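Local coordinates for protein EIAV protease (Equine infectious anemia virus, PDB 1FMB) that probably cleaves the viral polyprotein as a homodimeric aspartic protease, here with the inhibitor HBY-793 bound in its active-site cleft, at residues A[9-14]-A[22-27]; A[30-35]-A[83-88]. The protein carries 1 engineered substitution. One frame throughout, in Å; residues are numbered along the deposited sequence.

Contact 1 (A[9-14]-A[22-27]); sequences PTTIVL and VLLDTG. With HYB ([2-(2-methyl-propane-2-sulfonylmethyl)-3-naphthalen-1-yl-propionyl-valinyl]-phenylalaninol), chain B.
Thr11 and Val22 form a hydrogen-bonded antiparallel pair, with Thr11 N to Val22 O at 3.1 Å and Val22 N to Thr11 O at 2.8 Å. A third backbone bond, Leu24 N to Pro9 O at 2.9 Å, is almost straight (168° at the hydrogen); proline has no N-H to give, but its carbonyl serves well. Between them Thr10 and Leu23 make a non-hydrogen-bonded pair, where Thr10 CA makes a CA-H...O contact with Val22 O at 3.2 Å. A few aliphatic contacts accompany the backbone bonds. The beta-branched Val13 and Val22 cross nearly at right angles, CG2 of Val13 lying 3.8 Å from CG1 of Val22. Leu23 swings CG opposite its own backbone N (chi1 171°), which brings CD1 within 4.0 Å of Pro9 CD. Farther along the segment, Asp25-Thr26-Gly27 is the DTG signature of the family; OD1 of Asp25 accepts from Gly27 N at 2.9 Å, an Asx turn, and Gly27 lines the inhibitor pocket. Lys71 bonds the Thr11 hydroxyl. Thr26 OG1 bonds Leu24 O of the second subunit, and reciprocally, in the fireman's grip, while Val13, Val22 and Leu24 of the hairpin rest on Leu90 of strand 89-90.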
loop_
_atom_site.group_PDB
_atom_site.type_symbol
_atom_site.label_atom_id
_atom_site.label_comp_id
_atom_site.label_asym_id
_atom_site.label_seq_id
_atom_site.Cartn_x
_atom_site.Cartn_y
_atom_site.Cartn_z
ATOM N N PRO A 9 -5.616 5.648 -5.707
ATOM C CA PRO A 9 -4.917 5.957 -6.967
ATOM C C PRO A 9 -4.967 4.720 -7.874
ATOM O O PRO A 9 -4.229 3.723 -7.804
ATOM C CB PRO A 9 -3.505 6.291 -6.456
ATOM C CG PRO A 9 -3.355 5.554 -5.173
ATOM C CD PRO A 9 -4.716 5.408 -4.542
ATOM N N THR A 10 -5.933 4.789 -8.806
ATOM C CA THR A 10 -6.127 3.708 -9.764
ATOM C C THR A 10 -5.885 4.197 -11.204
ATOM O O THR A 10 -6.107 5.380 -11.463
ATOM C CB THR A 10 -7.520 3.058 -9.734
ATOM O OG1 THR A 10 -8.597 4.010 -9.902
ATOM C CG2 THR A 10 -7.775 2.408 -8.372
ATOM N N THR A 11 -5.477 3.219 -12.032
ATOM C CA THR A 11 -5.285 3.602 -13.443
ATOM C C THR A 11 -5.543 2.366 -14.288
ATOM O O THR A 11 -5.592 1.254 -13.747
ATOM C CB THR A 11 -3.893 4.155 -13.763
ATOM O OG1 THR A 11 -3.983 4.879 -14.991
ATOM C CG2 THR A 11 -2.819 3.088 -13.887
ATOM N N ILE A 12 -5.782 2.588 -15.583
ATOM C CA ILE A 12 -5.973 1.470 -16.499
ATOM C C ILE A 12 -4.638 1.162 -17.149
ATOM O O ILE A 12 -3.916 2.042 -17.682
ATOM C CB ILE A 12 -7.030 1.861 -17.595
ATOM C CG1 ILE A 12 -8.322 2.007 -16.783
ATOM C CG2 ILE A 12 -7.003 0.770 -18.644
ATOM C CD1 ILE A 12 -9.619 2.463 -17.367
ATOM N N VAL A 13 -4.230 -0.090 -17.140
ATOM C CA VAL A 13 -2.986 -0.536 -17.784
ATOM C C VAL A 13 -3.330 -1.709 -18.712
ATOM O O VAL A 13 -4.330 -2.439 -18.523
ATOM C CB VAL A 13 -1.805 -1.022 -16.924
ATOM C CG1 VAL A 13 -1.259 0.092 -16.020
ATOM C CG2 VAL A 13 -2.100 -2.225 -16.042
ATOM N N LEU A 14 -2.516 -1.986 -19.739
ATOM C CA LEU A 14 -2.841 -3.194 -20.529
ATOM C C LEU A 14 -1.911 -4.298 -20.004
ATOM O O LEU A 14 -0.730 -4.067 -19.963
ATOM C CB LEU A 14 -2.552 -3.064 -22.058
ATOM C CG LEU A 14 -3.560 -2.091 -22.733
ATOM C CD1 LEU A 14 -3.101 -1.649 -24.117
ATOM C CD2 LEU A 14 -4.928 -2.738 -22.858
ATOM N N VAL A 22 -6.047 -0.999 -12.076
ATOM C CA VAL A 22 -5.085 -1.462 -11.065
ATOM C C VAL A 22 -4.827 -0.440 -9.972
ATOM O O VAL A 22 -4.981 0.729 -10.295
ATOM C CB VAL A 22 -3.722 -1.806 -11.694
ATOM C CG1 VAL A 22 -3.938 -2.843 -12.805
ATOM C CG2 VAL A 22 -2.937 -0.710 -12.340
ATOM N N LEU A 23 -4.442 -0.840 -8.770
ATOM C CA LEU A 23 -4.207 0.086 -7.678
ATOM C C LEU A 23 -2.719 0.393 -7.716
ATOM O O LEU A 23 -1.934 -0.583 -7.821
ATOM C CB LEU A 23 -4.593 -0.605 -6.367
ATOM C CG LEU A 23 -4.199 0.161 -5.092
ATOM C CD1 LEU A 23 -4.957 1.468 -4.988
ATOM C CD2 LEU A 23 -4.508 -0.662 -3.842
ATOM N N LEU A 24 -2.258 1.629 -7.617
ATOM C CA LEU A 24 -0.836 2.008 -7.597
ATOM C C LEU A 24 -0.474 2.072 -6.092
ATOM O O LEU A 24 -0.955 2.929 -5.331
ATOM C CB LEU A 24 -0.665 3.408 -8.192
ATOM C CG LEU A 24 -1.309 3.426 -9.616
ATOM C CD1 LEU A 24 -1.193 4.828 -10.210
ATOM C CD2 LEU A 24 -0.591 2.403 -10.431
ATOM N N ASP A 25 0.298 1.098 -5.691
ATOM C CA ASP A 25 0.554 0.882 -4.266
ATOM C C ASP A 25 1.991 0.931 -3.783
ATOM O O ASP A 25 2.784 -0.005 -3.945
ATOM C CB ASP A 25 -0.078 -0.501 -3.958
ATOM C CG ASP A 25 -0.135 -0.890 -2.478
ATOM O OD1 ASP A 25 0.301 -0.047 -1.654
ATOM O OD2 ASP A 25 -0.509 -2.055 -2.291
ATOM N N THR A 26 2.296 2.081 -3.160
ATOM C CA THR A 26 3.691 2.226 -2.631
ATOM C C THR A 26 3.962 1.302 -1.438
ATOM O O THR A 26 5.163 1.191 -1.114
ATOM C CB THR A 26 4.025 3.659 -2.202
ATOM O OG1 THR A 26 3.077 4.071 -1.192
ATOM C CG2 THR A 26 3.790 4.618 -3.371
ATOM N N GLY A 27 2.974 0.750 -0.757
ATOM C CA GLY A 27 3.194 -0.171 0.341
ATOM C C GLY A 27 3.307 -1.606 -0.113
ATOM O O GLY A 27 3.349 -2.482 0.735
HETATM S S1 HYB B . 5.753 -9.661 0.830
HETATM O O2 HYB B . 5.580 -10.486 1.993
HETATM O O3 HYB B . 4.701 -9.610 -0.132
HETATM C C4 HYB B . 6.335 -7.871 7.059
HETATM C C5 HYB B . 5.627 -8.649 6.194
HETATM C C6 HYB B . 5.290 -8.152 4.873
HETATM C C7 HYB B . 5.679 -6.916 4.493
HETATM C C8 HYB B . 6.448 -6.028 5.424
HETATM C C9 HYB B . 6.760 -6.550 6.686
HETATM C C10 HYB B . 7.513 -5.759 7.619
HETATM C C11 HYB B . 7.908 -4.494 7.270
HETATM C C12 HYB B . 7.583 -3.961 5.992
HETATM C C13 HYB B . 6.860 -4.735 5.081
HETATM O O14 HYB B . 1.070 -1.695 2.231
HETATM C C15 HYB B . -0.229 -2.356 2.453
HETATM N N16 HYB B . 0.941 -4.441 2.020
HETATM C C17 HYB B . 0.128 -3.751 3.037
HETATM C C18 HYB B . 0.980 -3.635 4.324
HETATM C C19 HYB B . 1.191 -4.851 5.203
HETATM C C20 HYB B . 2.323 -5.671 5.124
HETATM C C21 HYB B . 2.535 -6.758 5.981
HETATM C C22 HYB B . 1.571 -7.045 6.955
HETATM C C23 HYB B . 0.448 -6.230 7.071
HETATM C C24 HYB B . 0.254 -5.148 6.207
HETATM N N25 HYB B . 2.695 -6.822 1.270
HETATM C C26 HYB B . 1.652 -6.180 0.428
HETATM C C27 HYB B . 0.600 -5.671 1.487
HETATM O O28 HYB B . -0.442 -6.238 1.777
HETATM C C29 HYB B . 1.033 -7.116 -0.639
HETATM C C30 HYB B . -0.257 -6.519 -1.226
HETATM C C31 HYB B . 2.125 -7.351 -1.709
HETATM C C32 HYB B . 4.033 -6.645 1.096
HETATM O O33 HYB B . 4.510 -5.900 0.230
HETATM C C34 HYB B . 4.934 -7.368 2.119
HETATM C C35 HYB B . 5.356 -6.273 3.133
HETATM C C36 HYB B . 6.178 -8.044 1.457
HETATM C C37 HYB B . 7.454 -9.451 -1.390
HETATM C C38 HYB B . 7.245 -10.248 -0.077
HETATM C C39 HYB B . 6.926 -11.708 -0.483
HETATM C C40 HYB B . 8.486 -10.192 0.847
#

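Contact 2 (A[30-35]-A[83-88]); sequences TSVLTT and ADIPVT. With HYB ([2-(2-methyl-propane-2-sulfonylmethyl)-3-naphthalen-1-yl-propionyl-valinyl]-phenylalaninol), chain C.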
loop_
_atom_site.group_PDB
_atom_site.type_symbol
_atom_site.label_atom_id
_atom_site.label_comp_id
_atom_site.label_asym_id
_atom_site.label_seq_id
_atom_site.Cartn_x
_atom_site.Cartn_y
_atom_site.Cartn_z
ATOM N N THR A 30 5.905 -5.859 -4.205
ATOM C CA THR A 30 5.826 -6.511 -5.494
ATOM C C THR A 30 4.400 -6.448 -5.981
ATOM O O THR A 30 3.443 -6.057 -5.308
ATOM C CB THR A 30 6.346 -7.966 -5.236
ATOM O OG1 THR A 30 6.488 -8.565 -6.529
ATOM C CG2 THR A 30 5.350 -8.753 -4.407
ATOM N N SER A 31 4.241 -6.688 -7.260
ATOM C CA SER A 31 2.912 -6.551 -7.929
ATOM C C SER A 31 2.153 -7.887 -7.944
ATOM O O SER A 31 2.772 -8.925 -8.162
ATOM C CB SER A 31 3.253 -6.117 -9.316
ATOM O OG SER A 31 3.801 -4.799 -9.354
ATOM N N VAL A 32 0.840 -7.827 -7.806
ATOM C CA VAL A 32 0.017 -9.027 -7.743
ATOM C C VAL A 32 -1.259 -8.884 -8.562
ATOM O O VAL A 32 -2.027 -7.940 -8.489
ATOM C CB VAL A 32 -0.431 -9.198 -6.262
ATOM C CG1 VAL A 32 -1.128 -10.575 -6.092
ATOM C CG2 VAL A 32 0.816 -9.220 -5.362
ATOM N N LEU A 33 -1.479 -9.879 -9.387
ATOM C CA LEU A 33 -2.721 -9.923 -10.202
ATOM C C LEU A 33 -3.671 -10.824 -9.393
ATOM O O LEU A 33 -3.295 -11.904 -8.866
ATOM C CB LEU A 33 -2.165 -10.635 -11.414
ATOM C CG LEU A 33 -2.862 -10.814 -12.736
ATOM C CD1 LEU A 33 -3.283 -9.426 -13.243
ATOM C CD2 LEU A 33 -1.887 -11.536 -13.661
ATOM N N THR A 34 -4.928 -10.373 -9.389
ATOM C CA THR A 34 -5.947 -11.221 -8.728
ATOM C C THR A 34 -6.169 -12.425 -9.644
ATOM O O THR A 34 -5.964 -12.432 -10.864
ATOM C CB THR A 34 -7.277 -10.518 -8.480
ATOM O OG1 THR A 34 -7.976 -10.233 -9.736
ATOM C CG2 THR A 34 -7.220 -9.176 -7.792
ATOM N N THR A 35 -6.548 -13.577 -9.099
ATOM C CA THR A 35 -6.813 -14.752 -9.932
ATOM C C THR A 35 -7.944 -14.524 -10.967
ATOM O O THR A 35 -7.815 -15.118 -12.061
ATOM C CB THR A 35 -7.299 -15.853 -8.968
ATOM O OG1 THR A 35 -6.285 -16.047 -7.964
ATOM C CG2 THR A 35 -7.583 -17.129 -9.751
ATOM N N ALA A 83 -2.771 -14.116 -6.981
ATOM C CA ALA A 83 -3.295 -14.565 -5.672
ATOM C C ALA A 83 -4.740 -14.219 -5.484
ATOM O O ALA A 83 -5.278 -13.332 -6.191
ATOM C CB ALA A 83 -2.408 -13.956 -4.554
ATOM N N ASP A 84 -5.478 -14.970 -4.583
ATOM C CA ASP A 84 -6.887 -14.586 -4.460
ATOM C C ASP A 84 -7.047 -13.364 -3.557
ATOM O O ASP A 84 -7.439 -13.519 -2.390
ATOM C CB ASP A 84 -7.662 -15.712 -3.753
ATOM C CG ASP A 84 -7.916 -16.837 -4.742
ATOM O OD1 ASP A 84 -8.179 -16.557 -5.923
ATOM O OD2 ASP A 84 -7.873 -18.017 -4.330
ATOM N N ILE A 85 -6.728 -12.189 -4.052
ATOM C CA ILE A 85 -6.839 -10.941 -3.324
ATOM C C ILE A 85 -7.919 -10.109 -4.014
ATOM O O ILE A 85 -8.287 -10.427 -5.130
ATOM C CB ILE A 85 -5.501 -10.220 -3.155
ATOM C CG1 ILE A 85 -4.835 -9.844 -4.486
ATOM C CG2 ILE A 85 -4.575 -11.177 -2.401
ATOM C CD1 ILE A 85 -3.781 -8.739 -4.327
ATOM N N PRO A 86 -8.439 -9.063 -3.368
ATOM C CA PRO A 86 -9.555 -8.308 -3.902
ATOM C C PRO A 86 -9.223 -7.384 -5.043
ATOM O O PRO A 86 -10.167 -6.964 -5.700
ATOM C CB PRO A 86 -9.934 -7.406 -2.690
ATOM C CG PRO A 86 -9.391 -8.190 -1.555
ATOM C CD PRO A 86 -8.061 -8.715 -2.003
ATOM N N VAL A 87 -7.928 -7.035 -5.227
ATOM C CA VAL A 87 -7.716 -6.058 -6.332
ATOM C C VAL A 87 -6.359 -6.287 -6.967
ATOM O O VAL A 87 -5.528 -6.912 -6.287
ATOM C CB VAL A 87 -7.791 -4.661 -5.666
ATOM C CG1 VAL A 87 -6.728 -4.493 -4.581
ATOM C CG2 VAL A 87 -7.659 -3.495 -6.626
ATOM N N THR A 88 -6.123 -5.858 -8.199
ATOM C CA THR A 88 -4.793 -6.111 -8.785
ATOM C C THR A 88 -3.981 -4.855 -8.429
ATOM O O THR A 88 -4.488 -3.738 -8.476
ATOM C CB THR A 88 -4.943 -6.170 -10.310
ATOM O OG1 THR A 88 -5.449 -7.491 -10.587
ATOM C CG2 THR A 88 -3.579 -5.982 -10.981
HETATM S S1 HYB C . -10.096 -1.239 4.863
HETATM O O2 HYB C . -10.759 -2.512 4.796
HETATM O O3 HYB C . -8.970 -1.103 5.728
HETATM C C4 HYB C . -11.363 -4.750 -0.467
HETATM C C5 HYB C . -10.995 -4.822 0.842
HETATM C C6 HYB C . -10.072 -3.848 1.395
HETATM C C7 HYB C . -9.576 -2.864 0.615
HETATM C C8 HYB C . -9.950 -2.763 -0.833
HETATM C C9 HYB C . -10.850 -3.717 -1.324
HETATM C C10 HYB C . -11.268 -3.664 -2.697
HETATM C C11 HYB C . -10.769 -2.687 -3.519
HETATM C C12 HYB C . -9.848 -1.724 -3.023
HETATM C C13 HYB C . -9.451 -1.769 -1.683
HETATM O O14 HYB C . -2.425 -1.705 -0.455
HETATM C C15 HYB C . -1.846 -2.853 0.267
HETATM N N16 HYB C . -3.791 -2.713 1.717
HETATM C C17 HYB C . -3.071 -3.634 0.820
HETATM C C18 HYB C . -4.043 -4.054 -0.308
HETATM C C19 HYB C . -5.140 -5.060 -0.026
HETATM C C20 HYB C . -6.454 -4.698 0.291
HETATM C C21 HYB C . -7.474 -5.637 0.492
HETATM C C22 HYB C . -7.167 -6.998 0.380
HETATM C C23 HYB C . -5.872 -7.385 0.040
HETATM C C24 HYB C . -4.868 -6.432 -0.158
HETATM N N25 HYB C . -6.264 -2.136 3.409
HETATM C C26 HYB C . -4.850 -1.847 3.764
HETATM C C27 HYB C . -4.056 -3.003 3.044
HETATM O O28 HYB C . -3.645 -4.019 3.581
HETATM C C29 HYB C . -4.579 -1.784 5.287
HETATM C C30 HYB C . -3.073 -1.837 5.591
HETATM C C31 HYB C . -5.248 -0.489 5.804
HETATM C C32 HYB C . -7.156 -1.193 2.998
HETATM O O33 HYB C . -6.861 -0.001 2.852
HETATM C C34 HYB C . -8.558 -1.725 2.631
HETATM C C35 HYB C . -8.571 -1.795 1.082
HETATM C C36 HYB C . -9.709 -0.818 3.172
HETATM C C37 HYB C . -10.657 1.411 5.589
HETATM C C38 HYB C . -11.320 0.020 5.420
HETATM C C39 HYB C . -11.767 -0.441 6.828
HETATM C C40 HYB C . -12.523 0.059 4.446
#
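The end of strand 74-83 pairs in parallel with strand 32-34 through a bridge between Ala83 and Thr34, and the loop that follows, beginning at Asp84, forms a wall of the substrate cleft in retroviral proteases. Ala83 N donates to Leu33 O at 3.0 Å, and Ala83 O receives Thr35 N at 3.2 Å from well above the carbonyl plane. At Asp84 the chain bends in an inverse gamma turn, where Ile85 N makes a weak bond to the same Ala83 O. Thr35 crosses the Asp84 side chain at a slant, and its OG1 donates to Asp84 OD1 at 2.8 Å, arriving 54° out of the carboxylate plane. Thr34 is the N-cap of helix 35-40: its OG1 takes up His37 N, as the small hydroxyl of threonine can do at a helix start. The other end of the loop is tied by Thr88. With chi1 at -80°, its OG1 stands opposite the carbonyl carbon, and Thr34 N meets it at 3.2 Å in a nearly straight bond (172°); His37 ND1 is a further partner of this oxygen. The apolar part of the contact is made by Val32, Ala83 and Ile85: Val32 CG1 touches Ile85 CD1 at 3.7 Å and the small Ala83 CB at 3.9 Å. Val87 O is buried without a partner. Pro86 sets its apolar ring against the inhibitor, with CB 3.7 Å from the naphthalene atom C4.

Both contacts are largely buried and their centres lie about 12 Å apart, but they join different pairs of elements of one sheet. Contact 1 pairs two strands of a hairpin through regular backbone bonds and apolar side chains, and ends at the DTG turn at the dimer interface. Contact 2 ties a strand end and its loop to a short strand and a helix start; two backbone bonds are supplemented by the Thr88 hydroxyl, which accepts a backbone N-H, and by a Thr35-Asp84 side-chain bond, and its Asp84 and Pro86 reach the surface. The two meet directly: Leu23 N lies 2.9 Å from Thr88 O, probably hydrogen-bonded. Each borders a bound inhibitor molecule, a different one at Gly27 and at Pro86.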